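Local coordinates for 2-dehydropantoate 2-reductase (Enterococcus faecium DO, PDB 5X20), which probably catalyses the NADPH-dependent reduction of ketopantoate to (R)-pantoate, a step of pantothenate synthesis, and binds NAD, at residues A[33-38]-A[131-136]; A[124-129]-A[182-187]; A[63-68]-A[91-96]; A[77-82]-A[271-276]. All coordinates share one frame; numbering follows the deposited sequence.

Three of the four contacts gather round the bound dinucleotide. Interaction 1 packs against its adenosine and, through Ala131, hydrogen-bonds the nicotinamide amide; interaction 4 grips its pyrophosphate and riboses from the seam between the nucleotide-binding and C-terminal parts, its centre about 18 Å from that of interaction 1. Interaction 2 crosses the same seam and lines the place of the oxamate-type ligand AOT, about 15 Å from interaction 4 between centres; the two meet where Thr127 CG2 packs 4.2 Å from Phe77 CZ. Interaction 3 stands apart: it joins two surface loops of the nucleotide-binding part, and its Val65 side chain lies about 12 Å from NAD between nearest atoms.

Interaction 1 (A[33-38]-A[131-136]); sequences AEHVQQ and AGLEGP. With NAD (nicotinamide-adenine-dinucleotide), chain G.
Glu34 runs out straight beyond CG and rests its carboxylate end on the ring of Pro136, CD lying 3.8 Å from Pro136 CG at the exposed border of the contact. One residue on, His35 turns inward. With CG anti to the backbone N (chi1 -180°), its imidazole lies alongside the end of strand 132-135, and Pro136 CA meets the ring at its edge, in plane, 3.7 Å from His35 ND1. Further round the ring, His35 CE1 approaches Leu133 CD1 at 3.9 Å, and CD2 stands 3.7 Å from the ribose atom O2B of NAD. Both nitrogens are engaged, ND1 with the backbone N of Gly137 and NE2 with Ala8 O, which fixes the ring's rotation; Trp32 packs against it. Helix 33-42 is the one that follows strand 25-30 of the Rossmann fold, just beyond the NAD-binding Asp30. Its partner strand pairs with 138-141, a classic beta bulge setting Glu134 and Gly135 opposite the single Gln138. From this strand Leu133 CD2 touches the adenine at C8A, 3.5 Å away, while Ala131, just before it, takes the nicotinamide amide by two hydrogen bonds: its N gives to NAD O7N (2.9 Å) and its O receives from NAD N7N (3.0 Å). At the end of the helix segment Gln38, bent at chi2 (-57°), sets CG 3.7 Å from Pro136 O and turns its OE1 to His42 ND1.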
# COMPACT_ATOMS: atom_id res chain seq x y z
N ALA A 33 26.66 -14.53 11.16
CA ALA A 33 28.04 -14.71 11.71
C ALA A 33 28.40 -13.69 12.78
O ALA A 33 28.88 -14.06 13.84
CB ALA A 33 29.07 -14.66 10.59
N GLU A 34 28.07 -12.43 12.56
CA GLU A 34 28.35 -11.39 13.54
C GLU A 34 27.61 -11.66 14.86
O GLU A 34 28.13 -11.44 15.94
CB GLU A 34 27.96 -10.03 12.96
CG GLU A 34 28.76 -8.88 13.52
CD GLU A 34 28.20 -7.49 13.17
OE1 GLU A 34 27.41 -7.36 12.21
OE2 GLU A 34 28.58 -6.52 13.86
N HIS A 35 26.38 -12.18 14.76
CA HIS A 35 25.53 -12.44 15.90
C HIS A 35 26.12 -13.60 16.70
O HIS A 35 26.21 -13.54 17.95
CB HIS A 35 24.14 -12.77 15.37
CG HIS A 35 23.09 -13.07 16.41
ND1 HIS A 35 22.72 -12.16 17.37
CD2 HIS A 35 22.26 -14.12 16.55
CE1 HIS A 35 21.76 -12.67 18.12
NE2 HIS A 35 21.46 -13.86 17.64
N VAL A 36 26.52 -14.66 15.98
CA VAL A 36 27.15 -15.82 16.61
C VAL A 36 28.46 -15.43 17.33
O VAL A 36 28.70 -15.86 18.47
CB VAL A 36 27.43 -16.92 15.55
CG1 VAL A 36 28.32 -18.02 16.12
CG2 VAL A 36 26.13 -17.52 15.06
N GLN A 37 29.30 -14.63 16.68
CA GLN A 37 30.56 -14.21 17.28
C GLN A 37 30.32 -13.36 18.54
O GLN A 37 30.95 -13.59 19.56
CB GLN A 37 31.43 -13.46 16.27
CG GLN A 37 32.91 -13.34 16.62
CD GLN A 37 33.59 -14.68 17.00
OE1 GLN A 37 33.47 -15.70 16.27
NE2 GLN A 37 34.29 -14.71 18.15
N GLN A 38 29.38 -12.42 18.48
CA GLN A 38 29.03 -11.62 19.66
C GLN A 38 28.59 -12.49 20.82
O GLN A 38 28.99 -12.24 21.99
CB GLN A 38 27.86 -10.65 19.38
CG GLN A 38 28.26 -9.24 19.08
CD GLN A 38 29.09 -8.66 20.20
OE1 GLN A 38 28.71 -8.71 21.36
NE2 GLN A 38 30.24 -8.12 19.84
N ALA A 131 9.21 -10.46 20.60
CA ALA A 131 10.59 -10.23 20.90
C ALA A 131 11.19 -9.29 19.88
O ALA A 131 10.70 -9.19 18.78
CB ALA A 131 11.35 -11.56 20.89
N GLY A 132 12.27 -8.62 20.24
CA GLY A 132 12.99 -7.76 19.33
C GLY A 132 14.46 -8.04 19.34
O GLY A 132 15.08 -8.26 20.38
N LEU A 133 15.05 -8.03 18.16
CA LEU A 133 16.47 -8.20 18.02
C LEU A 133 17.01 -6.82 17.77
O LEU A 133 16.74 -6.24 16.73
CB LEU A 133 16.76 -9.10 16.84
CG LEU A 133 18.14 -9.71 16.67
CD1 LEU A 133 18.55 -10.51 17.88
CD2 LEU A 133 18.17 -10.62 15.43
N GLU A 134 17.78 -6.29 18.72
CA GLU A 134 18.31 -4.90 18.62
C GLU A 134 19.62 -4.79 17.86
O GLU A 134 19.89 -3.81 17.23
CB GLU A 134 18.45 -4.32 20.02
CG GLU A 134 17.11 -4.29 20.78
CD GLU A 134 15.97 -3.61 19.98
OE1 GLU A 134 16.12 -2.40 19.69
OE2 GLU A 134 14.94 -4.28 19.64
N GLY A 135 20.41 -5.85 17.87
CA GLY A 135 21.64 -5.91 17.09
C GLY A 135 22.26 -7.24 17.41
O GLY A 135 21.67 -8.05 18.14
N PRO A 136 23.44 -7.48 16.90
CA PRO A 136 24.06 -8.75 17.22
C PRO A 136 24.22 -8.95 18.74
O PRO A 136 24.73 -8.08 19.45
CB PRO A 136 25.42 -8.68 16.55
CG PRO A 136 25.45 -7.43 15.74
CD PRO A 136 24.27 -6.59 16.09
PA NAD G . 14.52 -12.56 13.48
O1A NAD G . 14.56 -11.87 12.15
O2A NAD G . 14.88 -11.82 14.76
O5B NAD G . 15.53 -13.80 13.41
C5B NAD G . 15.47 -14.73 12.36
C4B NAD G . 16.86 -15.16 11.91
O4B NAD G . 17.36 -14.09 11.14
C3B NAD G . 17.86 -15.37 13.04
O3B NAD G . 18.73 -16.40 12.67
C2B NAD G . 18.60 -14.08 13.10
O2B NAD G . 19.90 -14.12 13.67
C1B NAD G . 18.63 -13.78 11.62
N9A NAD G . 18.86 -12.35 11.44
C8A NAD G . 18.22 -11.37 12.05
N7A NAD G . 18.73 -10.19 11.68
C5A NAD G . 19.72 -10.43 10.83
C6A NAD G . 20.67 -9.62 10.07
N6A NAD G . 20.66 -8.26 10.14
N1A NAD G . 21.55 -10.29 9.33
C2A NAD G . 21.57 -11.63 9.22
N3A NAD G . 20.76 -12.46 9.90
C4A NAD G . 19.82 -11.89 10.69
O3 NAD G . 13.05 -13.17 13.50
PN NAD G . 12.10 -13.44 14.76
O1N NAD G . 11.45 -12.08 15.06
O2N NAD G . 12.72 -14.23 15.88
O5D NAD G . 10.94 -14.27 14.03
C5D NAD G . 11.04 -15.69 13.94
C4D NAD G . 9.68 -16.33 13.65
O4D NAD G . 8.80 -16.05 14.76
C3D NAD G . 9.09 -15.64 12.43
O3D NAD G . 8.37 -16.55 11.62
C2D NAD G . 8.17 -14.58 13.03
O2D NAD G . 7.10 -14.18 12.15
C1D NAD G . 7.68 -15.29 14.27
N1N NAD G . 7.17 -14.45 15.34
C2N NAD G . 7.88 -13.37 15.72
C3N NAD G . 7.38 -12.53 16.73
C7N NAD G . 8.14 -11.34 17.27
O7N NAD G . 7.63 -10.67 18.16
N7N NAD G . 9.41 -11.09 16.91
C4N NAD G . 6.17 -12.90 17.35
C5N NAD G . 5.48 -14.08 16.95
C6N NAD G . 6.00 -14.87 15.97

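Interaction 2 (A[124-129]-A[182-187]); sequences IGNTMW and YSIYRK. With AOT (2-oxidanylidene-2-phenylazanyl-ethanoic acid), chain H; SO4 (sulfate ion), chain O.
Lys187 leaves helix 180-201 beside Asn126, its CB 3.6 Å from Asn126 ND2, and then runs along the end of the neighbouring strand. CG lies anti to the backbone N, and a bend at chi2 (82°) steers the rest of the chain toward the oxamate-type ligand AOT. CD slides past the sulfur of Met128, the two side chains pointing in opposite directions. CE lies 3.0 Å from Thr127 O, a close approach that shares the uncertainty of the modelled tip. NZ finishes at the amide carbonyl oxygen of AOT, but the modelled separation of Lys187 NZ from AOT O1, 2.3 Å, is too short to be trusted. Weak hydrogen bonds also link NZ to Asn105 and Asn191, which bind AOT as well, so the lysine tip belongs to the ligand pocket.

Asn126 reaches back to the helix with its amide nitrogen: ND2 makes weak bonds to Ser183 O (3.1 Å) and to Ser183 OG (3.4 Å). Earlier in the strand, Ile124 CD1 and Ile184 CD1 meet at 3.6 Å, their side chains nearly perpendicular. Arg186, meanwhile, binds a sulfate, probably from the crystallisation liquor, and forms a salt bridge with Glu240.

The contact joins the last consecutive parallel strand of the Rossmann sheet to the first helix of the C-terminal part. The axes of strand 124-127 and helix 182-187 approach to 8.0 Å, their directions 36° apart. Strand 122-127 lies between 99-102 and 147-151; helix 10-21 packs on Thr127, and helix 238-247 receives Met128 and Arg186 at His244.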
# COMPACT_ATOMS: atom_id res chain seq x y z
N ILE A 124 3.86 -28.78 15.36
CA ILE A 124 3.69 -27.45 14.86
C ILE A 124 2.72 -26.65 15.69
O ILE A 124 1.81 -27.17 16.32
CB ILE A 124 3.14 -27.37 13.42
CG1 ILE A 124 1.96 -28.26 13.30
CG2 ILE A 124 4.20 -27.78 12.45
CD1 ILE A 124 0.94 -27.79 12.30
N GLY A 125 2.90 -25.34 15.59
CA GLY A 125 2.04 -24.40 16.24
C GLY A 125 2.37 -22.96 15.93
O GLY A 125 3.03 -22.67 14.94
N ASN A 126 1.95 -22.09 16.84
CA ASN A 126 2.24 -20.70 16.76
C ASN A 126 2.33 -20.15 18.17
O ASN A 126 2.16 -20.87 19.15
CB ASN A 126 1.19 -19.96 15.95
CG ASN A 126 -0.20 -20.13 16.48
OD1 ASN A 126 -0.43 -20.10 17.65
ND2 ASN A 126 -1.13 -20.33 15.62
N THR A 127 2.67 -18.88 18.26
CA THR A 127 2.92 -18.29 19.53
C THR A 127 2.44 -16.85 19.53
O THR A 127 2.43 -16.19 18.51
CB THR A 127 4.42 -18.38 19.87
OG1 THR A 127 4.64 -17.85 21.17
CG2 THR A 127 5.28 -17.61 18.86
N MET A 128 2.10 -16.38 20.72
CA MET A 128 1.73 -14.99 20.95
C MET A 128 2.79 -14.26 21.76
O MET A 128 2.62 -13.15 22.10
CB MET A 128 0.42 -14.94 21.73
CG MET A 128 -0.79 -15.58 21.06
SD MET A 128 -1.29 -14.75 19.55
CE MET A 128 -2.40 -13.51 20.26
N TRP A 129 3.92 -14.91 22.03
CA TRP A 129 5.05 -14.19 22.59
C TRP A 129 5.58 -13.19 21.54
O TRP A 129 5.31 -13.35 20.33
CB TRP A 129 6.17 -15.14 22.91
CG TRP A 129 5.89 -15.89 24.16
CD1 TRP A 129 5.51 -17.22 24.27
CD2 TRP A 129 5.95 -15.38 25.53
NE1 TRP A 129 5.34 -17.56 25.59
CE2 TRP A 129 5.59 -16.50 26.39
CE3 TRP A 129 6.26 -14.16 26.10
CZ2 TRP A 129 5.55 -16.37 27.77
CZ3 TRP A 129 6.21 -14.04 27.48
CH2 TRP A 129 5.86 -15.12 28.30
N TYR A 182 -6.71 -24.76 12.56
CA TYR A 182 -7.63 -23.63 12.84
C TYR A 182 -6.85 -22.54 13.52
O TYR A 182 -6.87 -21.36 13.12
CB TYR A 182 -8.77 -24.09 13.77
CG TYR A 182 -9.79 -23.04 14.01
CD1 TYR A 182 -9.55 -21.98 14.90
CD2 TYR A 182 -11.01 -23.07 13.34
CE1 TYR A 182 -10.49 -20.98 15.09
CE2 TYR A 182 -11.98 -22.08 13.55
CZ TYR A 182 -11.71 -21.03 14.40
OH TYR A 182 -12.66 -20.06 14.55
N SER A 183 -6.11 -22.92 14.53
CA SER A 183 -5.31 -21.97 15.27
C SER A 183 -4.23 -21.24 14.42
O SER A 183 -4.01 -20.06 14.58
CB SER A 183 -4.66 -22.70 16.42
OG SER A 183 -3.80 -21.78 17.06
N ILE A 184 -3.59 -21.95 13.48
CA ILE A 184 -2.59 -21.35 12.58
C ILE A 184 -3.26 -20.37 11.62
O ILE A 184 -2.78 -19.31 11.41
CB ILE A 184 -1.77 -22.46 11.86
CG1 ILE A 184 -0.74 -23.00 12.84
CG2 ILE A 184 -1.04 -21.92 10.64
CD1 ILE A 184 -0.25 -24.42 12.58
N TYR A 185 -4.40 -20.73 11.08
CA TYR A 185 -5.09 -19.82 10.18
C TYR A 185 -5.55 -18.57 10.89
O TYR A 185 -5.52 -17.48 10.32
CB TYR A 185 -6.34 -20.51 9.57
CG TYR A 185 -6.04 -21.14 8.24
CD1 TYR A 185 -5.79 -20.35 7.14
CD2 TYR A 185 -6.02 -22.53 8.07
CE1 TYR A 185 -5.54 -20.90 5.90
CE2 TYR A 185 -5.76 -23.12 6.84
CZ TYR A 185 -5.50 -22.29 5.76
OH TYR A 185 -5.29 -22.80 4.52
N ARG A 186 -5.99 -18.73 12.14
CA ARG A 186 -6.52 -17.63 12.87
C ARG A 186 -5.42 -16.63 13.16
O ARG A 186 -5.63 -15.42 13.05
CB ARG A 186 -7.19 -18.14 14.16
CG ARG A 186 -7.64 -17.04 15.10
CD ARG A 186 -8.52 -17.68 16.16
NE ARG A 186 -9.01 -16.72 17.16
CZ ARG A 186 -8.34 -16.40 18.27
NH1 ARG A 186 -7.17 -16.92 18.54
NH2 ARG A 186 -8.87 -15.52 19.14
N LYS A 187 -4.27 -17.12 13.59
CA LYS A 187 -3.14 -16.25 13.84
C LYS A 187 -2.63 -15.67 12.51
O LYS A 187 -2.20 -14.51 12.46
CB LYS A 187 -2.08 -17.01 14.62
CG LYS A 187 -0.73 -16.34 14.71
CD LYS A 187 -0.54 -15.30 15.75
CE LYS A 187 0.95 -15.30 16.07
NZ LYS A 187 1.61 -14.03 15.85
C1 AOT H . 1.94 -10.60 17.16
N1 AOT H . 2.83 -10.30 16.24
O1 AOT H . 3.07 -12.33 15.41
C2 AOT H . 0.64 -10.20 16.96
O2 AOT H . 4.43 -9.38 14.59
O3 AOT H . 4.88 -11.15 13.66
C8 AOT H . 4.29 -10.55 14.53
C7 AOT H . 3.35 -11.18 15.45
C4 AOT H . -0.31 -10.48 17.91
C6 AOT H . 0.02 -11.15 19.07
C5 AOT H . 1.30 -11.56 19.24
C3 AOT H . 2.27 -11.29 18.31
S SO4 O . -5.85 -15.66 21.99
O1 SO4 O . -5.32 -14.31 22.32
O2 SO4 O . -5.56 -16.57 23.13
O3 SO4 O . -7.30 -15.53 21.70
O4 SO4 O . -5.15 -16.19 20.78

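Interaction 3 (A[63-68]-A[91-96])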
# COMPACT_ATOMS: atom_id res chain seq x y z
N SER A 63 26.08 -23.81 9.53
CA SER A 63 26.92 -24.59 8.59
C SER A 63 28.01 -25.44 9.30
O SER A 63 28.58 -26.36 8.69
CB SER A 63 27.57 -23.66 7.57
OG SER A 63 28.43 -22.79 8.25
N GLU A 64 28.25 -25.19 10.58
CA GLU A 64 29.25 -25.91 11.36
C GLU A 64 28.68 -26.86 12.37
O GLU A 64 29.36 -27.29 13.28
CB GLU A 64 30.19 -24.95 12.04
CG GLU A 64 30.73 -23.96 11.02
CD GLU A 64 31.68 -22.96 11.61
OE1 GLU A 64 31.66 -22.74 12.84
OE2 GLU A 64 32.44 -22.38 10.79
N VAL A 65 27.43 -27.23 12.22
CA VAL A 65 26.84 -28.18 13.17
C VAL A 65 27.51 -29.59 13.11
O VAL A 65 27.83 -30.12 12.04
CB VAL A 65 25.34 -28.27 12.92
CG1 VAL A 65 24.73 -29.40 13.71
CG2 VAL A 65 24.66 -26.96 13.29
N GLU A 66 27.72 -30.22 14.25
CA GLU A 66 28.39 -31.50 14.18
C GLU A 66 27.47 -32.71 13.92
O GLU A 66 26.53 -32.94 14.67
CB GLU A 66 29.27 -31.73 15.42
CG GLU A 66 30.77 -31.81 15.12
CD GLU A 66 31.49 -30.50 15.35
OE1 GLU A 66 31.03 -29.70 16.19
OE2 GLU A 66 32.53 -30.26 14.70
N LYS A 67 27.75 -33.47 12.85
CA LYS A 67 27.00 -34.71 12.56
C LYS A 67 27.16 -35.66 13.76
O LYS A 67 26.32 -36.53 13.99
CB LYS A 67 27.48 -35.38 11.26
CG LYS A 67 28.33 -34.51 10.34
CD LYS A 67 27.88 -34.57 8.88
CE LYS A 67 28.80 -33.74 7.99
NZ LYS A 67 29.39 -34.56 6.89
N GLU A 68 28.23 -35.47 14.53
CA GLU A 68 28.40 -36.15 15.80
C GLU A 68 27.44 -35.56 16.86
O GLU A 68 27.00 -36.26 17.78
CB GLU A 68 29.86 -36.02 16.28
CG GLU A 68 30.90 -36.55 15.29
CD GLU A 68 30.78 -38.05 15.05
OE1 GLU A 68 31.26 -38.54 14.01
OE2 GLU A 68 30.20 -38.75 15.92
N GLN A 91 20.49 -31.13 9.25
CA GLN A 91 19.81 -32.43 9.16
C GLN A 91 20.47 -33.52 9.96
O GLN A 91 19.80 -34.35 10.58
CB GLN A 91 19.55 -32.87 7.71
CG GLN A 91 18.10 -33.27 7.51
CD GLN A 91 17.91 -34.42 6.54
OE1 GLN A 91 18.80 -34.77 5.78
NE2 GLN A 91 16.71 -35.00 6.56
N SER A 92 21.79 -33.50 9.96
CA SER A 92 22.56 -34.49 10.70
C SER A 92 22.18 -34.53 12.16
O SER A 92 22.53 -35.47 12.85
CB SER A 92 24.04 -34.21 10.57
OG SER A 92 24.40 -33.02 11.25
N LEU A 93 21.52 -33.49 12.65
CA LEU A 93 21.07 -33.44 14.04
C LEU A 93 19.75 -34.14 14.24
O LEU A 93 19.34 -34.37 15.36
CB LEU A 93 20.86 -32.00 14.42
CG LEU A 93 21.35 -31.47 15.72
CD1 LEU A 93 22.78 -31.91 15.91
CD2 LEU A 93 21.23 -29.96 15.70
N ILE A 94 19.08 -34.40 13.13
CA ILE A 94 17.78 -35.03 13.21
C ILE A 94 17.92 -36.53 13.27
O ILE A 94 18.06 -37.22 12.26
CB ILE A 94 16.83 -34.62 12.05
CG1 ILE A 94 17.34 -33.37 11.31
CG2 ILE A 94 15.40 -34.50 12.57
CD1 ILE A 94 16.37 -32.21 11.18
N LYS A 95 17.89 -37.02 14.50
CA LYS A 95 17.95 -38.45 14.79
C LYS A 95 16.56 -39.05 15.01
O LYS A 95 15.55 -38.36 15.00
CB LYS A 95 18.73 -38.71 16.09
CG LYS A 95 19.98 -37.87 16.28
CD LYS A 95 21.01 -38.08 15.16
CE LYS A 95 22.46 -37.88 15.63
NZ LYS A 95 23.47 -37.40 14.65
N LYS A 96 16.57 -40.36 15.25
CA LYS A 96 15.37 -41.18 15.41
C LYS A 96 14.30 -40.60 16.29
O LYS A 96 13.11 -40.66 15.97
CB LYS A 96 15.75 -42.58 15.93
CG LYS A 96 15.11 -43.76 15.20
CD LYS A 96 13.79 -44.20 15.83
CE LYS A 96 12.85 -44.81 14.79
NZ LYS A 96 12.88 -46.30 14.75
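Ser92 and Lys67 form the close part of this contact, side chain base against side chain base. Ser92 CB comes to 3.7 Å from Lys67 CB, and with OG held between its own backbone N and carbonyl carbon (chi1 68°) the hydroxyl leans over the backbone of Lys67, where Ser92 OG lies 3.4 Å from Lys67 CA. Beside it is an apolar patch: Val65 CG1 meets Leu93 CD1 at 3.9 Å, the two branched side chains crossing at about a right angle, and both also rest on Ile29 of strand 25-30.

The other flank is polar and looser. Lys95 folds back through a bend at chi2 (-60°) and delivers its amine to two backbone oxygens. The firmer bond is internal, Lys95 NZ to Ser92 O at 2.8 Å, with the nitrogen almost in line with the carbonyl (173°). Across the contact Lys95 NZ also reaches Lys67 O at 3.1 Å, a weak bond. Glu68 keeps its distance from this amine, with 7.0 Å between Glu68 OE2 and Lys95 NZ. The end of Lys67 and the side chain of Glu66 both lead away from the partner loop.

Residues 63-68 belong to the loop that carries the chain from strand 59-61 to strand 73-76; residues 91-96 open with a short 3-10 turn and link helix 83-90 to strand 99-102. The contact therefore joins two connections of the Rossmann sheet at the protein surface.

Interaction 4 (A[77-82]-A[271-276]); sequences FTKAMQ and LTEIDY. With NAD (nicotinamide-adenine-dinucleotide), chain G.
Ala80 and Glu273 are joined by a hydrogen bond: Ala80 N donates to Glu273 OE2 (2.9 Å, 153°), meeting that oxygen's anti lone pair. Extended beyond CG (chi2 -178°), Glu273 carries the same carboxylate to both hydroxyls of the nicotinamide ribose, NAD O3D bonding Glu273 OE2 and NAD O2D bonding OE1, each at 2.7 Å, so three bonds fix its rotation. Beside it, Lys79 NZ binds the phosphate oxygen NAD O1A at 2.7 Å and pairs in a salt bridge with Asp264. Gln82 NE2 holds the adenine-side ribose at NAD O4B (3.0 Å), while its OE1 is positioned by Lys79 N.

The loop 77-82 follows strand 73-76 of the Rossmann sheet; 271-276 lies between helices of the C-terminal region and contains an ST turn in which Thr272 OG1 accepts from Ile274 N, so the cofactor lies between the two parts.

In the apolar and aromatic group, Ala80 CB sits over the Tyr276 ring in a CH-pi contact, 3.5 Å from its centroid and 13° off the normal, and Met81 brings its sulfur obliquely to that ring as a Met-aromatic contact. Van der Waals contacts complete the set: Met81 CE lies 3.3 Å from Thr272 O, and Lys79 CD passes crosswise 3.5 Å from Glu273 CD.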
# COMPACT_ATOMS: atom_id res chain seq x y z
N PHE A 77 12.95 -21.46 14.72
CA PHE A 77 12.59 -20.06 14.89
C PHE A 77 13.31 -19.13 13.90
O PHE A 77 13.49 -17.95 14.20
CB PHE A 77 12.79 -19.60 16.33
CG PHE A 77 11.51 -19.50 17.11
CD1 PHE A 77 10.41 -18.84 16.57
CD2 PHE A 77 11.40 -20.06 18.37
CE1 PHE A 77 9.23 -18.74 17.28
CE2 PHE A 77 10.22 -19.96 19.08
CZ PHE A 77 9.14 -19.30 18.54
N THR A 78 13.70 -19.65 12.74
CA THR A 78 14.10 -18.77 11.65
C THR A 78 12.89 -17.98 11.10
O THR A 78 11.73 -18.25 11.44
CB THR A 78 14.71 -19.55 10.48
OG1 THR A 78 13.71 -20.39 9.87
CG2 THR A 78 15.89 -20.37 10.92
N LYS A 79 13.17 -17.05 10.22
CA LYS A 79 12.12 -16.47 9.35
C LYS A 79 11.82 -17.51 8.32
O LYS A 79 12.66 -18.37 8.01
CB LYS A 79 12.61 -15.21 8.66
CG LYS A 79 12.70 -13.99 9.57
CD LYS A 79 11.37 -13.31 9.65
CE LYS A 79 11.11 -12.37 10.82
NZ LYS A 79 12.15 -11.31 10.96
N ALA A 80 10.61 -17.44 7.77
CA ALA A 80 10.15 -18.46 6.86
C ALA A 80 11.15 -18.70 5.73
O ALA A 80 11.30 -19.85 5.30
CB ALA A 80 8.76 -18.10 6.30
N MET A 81 11.76 -17.64 5.18
CA MET A 81 12.61 -17.83 4.00
C MET A 81 13.94 -18.49 4.28
O MET A 81 14.62 -18.97 3.37
CB MET A 81 12.71 -16.60 3.08
CG MET A 81 12.74 -15.25 3.77
SD MET A 81 11.13 -14.74 4.41
CE MET A 81 11.62 -13.29 5.35
N GLN A 82 14.28 -18.56 5.55
CA GLN A 82 15.51 -19.21 5.94
C GLN A 82 15.28 -20.67 6.36
O GLN A 82 16.21 -21.39 6.60
CB GLN A 82 16.16 -18.46 7.11
CG GLN A 82 16.40 -16.99 6.92
CD GLN A 82 16.54 -16.28 8.27
OE1 GLN A 82 15.75 -16.50 9.17
NE2 GLN A 82 17.58 -15.43 8.41
N LEU A 271 14.00 -8.58 3.79
CA LEU A 271 12.88 -9.21 3.15
C LEU A 271 11.84 -9.69 4.19
O LEU A 271 12.19 -10.06 5.28
CB LEU A 271 13.31 -10.40 2.30
CG LEU A 271 14.00 -10.09 0.99
CD1 LEU A 271 14.57 -11.38 0.38
CD2 LEU A 271 13.06 -9.37 -0.00
N THR A 272 10.59 -9.67 3.80
CA THR A 272 9.48 -10.06 4.67
C THR A 272 9.00 -11.49 4.37
O THR A 272 9.32 -12.10 3.35
CB THR A 272 8.26 -9.15 4.47
OG1 THR A 272 7.64 -9.45 3.21
CG2 THR A 272 8.68 -7.66 4.52
N GLU A 273 8.18 -11.96 5.27
CA GLU A 273 7.53 -13.25 5.19
C GLU A 273 6.16 -13.24 4.43
O GLU A 273 5.36 -14.18 4.55
CB GLU A 273 7.28 -13.71 6.60
CG GLU A 273 8.55 -14.14 7.33
CD GLU A 273 8.23 -14.65 8.75
OE1 GLU A 273 7.47 -13.94 9.47
OE2 GLU A 273 8.68 -15.77 9.10
N ILE A 274 5.93 -12.20 3.65
CA ILE A 274 4.63 -12.01 3.02
C ILE A 274 4.14 -13.21 2.16
O ILE A 274 2.97 -13.52 2.18
CB ILE A 274 4.61 -10.69 2.22
CG1 ILE A 274 3.17 -10.29 1.86
CG2 ILE A 274 5.44 -10.78 0.96
CD1 ILE A 274 2.34 -9.78 3.02
N ASP A 275 5.04 -13.87 1.44
CA ASP A 275 4.65 -15.02 0.61
C ASP A 275 4.08 -16.17 1.42
O ASP A 275 3.42 -17.01 0.86
CB ASP A 275 5.83 -15.51 -0.25
CG ASP A 275 6.24 -14.50 -1.25
OD1 ASP A 275 5.37 -13.81 -1.80
OD2 ASP A 275 7.43 -14.34 -1.51
N TYR A 276 4.40 -16.22 2.70
CA TYR A 276 3.96 -17.28 3.56
C TYR A 276 2.69 -16.94 4.33
O TYR A 276 2.20 -17.75 5.13
CB TYR A 276 5.06 -17.62 4.54
CG TYR A 276 6.29 -18.12 3.83
CD1 TYR A 276 7.22 -17.22 3.34
CD2 TYR A 276 6.50 -19.48 3.59
CE1 TYR A 276 8.33 -17.65 2.66
CE2 TYR A 276 7.63 -19.93 2.93
CZ TYR A 276 8.53 -19.02 2.47
OH TYR A 276 9.68 -19.42 1.86
PA NAD G . 14.52 -12.56 13.48
O1A NAD G . 14.56 -11.87 12.15
O2A NAD G . 14.88 -11.82 14.76
O5B NAD G . 15.53 -13.80 13.41
C5B NAD G . 15.47 -14.73 12.36
C4B NAD G . 16.86 -15.16 11.91
O4B NAD G . 17.36 -14.09 11.14
C3B NAD G . 17.86 -15.37 13.04
O3B NAD G . 18.73 -16.40 12.67
C2B NAD G . 18.60 -14.08 13.10
O2B NAD G . 19.90 -14.12 13.67
C1B NAD G . 18.63 -13.78 11.62
N9A NAD G . 18.86 -12.35 11.44
C8A NAD G . 18.22 -11.37 12.05
N7A NAD G . 18.73 -10.19 11.68
C5A NAD G . 19.72 -10.43 10.83
C6A NAD G . 20.67 -9.62 10.07
N6A NAD G . 20.66 -8.26 10.14
N1A NAD G . 21.55 -10.29 9.33
C2A NAD G . 21.57 -11.63 9.22
N3A NAD G . 20.76 -12.46 9.90
C4A NAD G . 19.82 -11.89 10.69
O3 NAD G . 13.05 -13.17 13.50
PN NAD G . 12.10 -13.44 14.76
O1N NAD G . 11.45 -12.08 15.06
O2N NAD G . 12.72 -14.23 15.88
O5D NAD G . 10.94 -14.27 14.03
C5D NAD G . 11.04 -15.69 13.94
C4D NAD G . 9.68 -16.33 13.65
O4D NAD G . 8.80 -16.05 14.76
C3D NAD G . 9.09 -15.64 12.43
O3D NAD G . 8.37 -16.55 11.62
C2D NAD G . 8.17 -14.58 13.03
O2D NAD G . 7.10 -14.18 12.15
C1D NAD G . 7.68 -15.29 14.27
N1N NAD G . 7.17 -14.45 15.34
C2N NAD G . 7.88 -13.37 15.72
C3N NAD G . 7.38 -12.53 16.73
C7N NAD G . 8.14 -11.34 17.27
O7N NAD G . 7.63 -10.67 18.16
N7N NAD G . 9.41 -11.09 16.91
C4N NAD G . 6.17 -12.90 17.35
C5N NAD G . 5.48 -14.08 16.95
C6N NAD G . 6.00 -14.87 15.97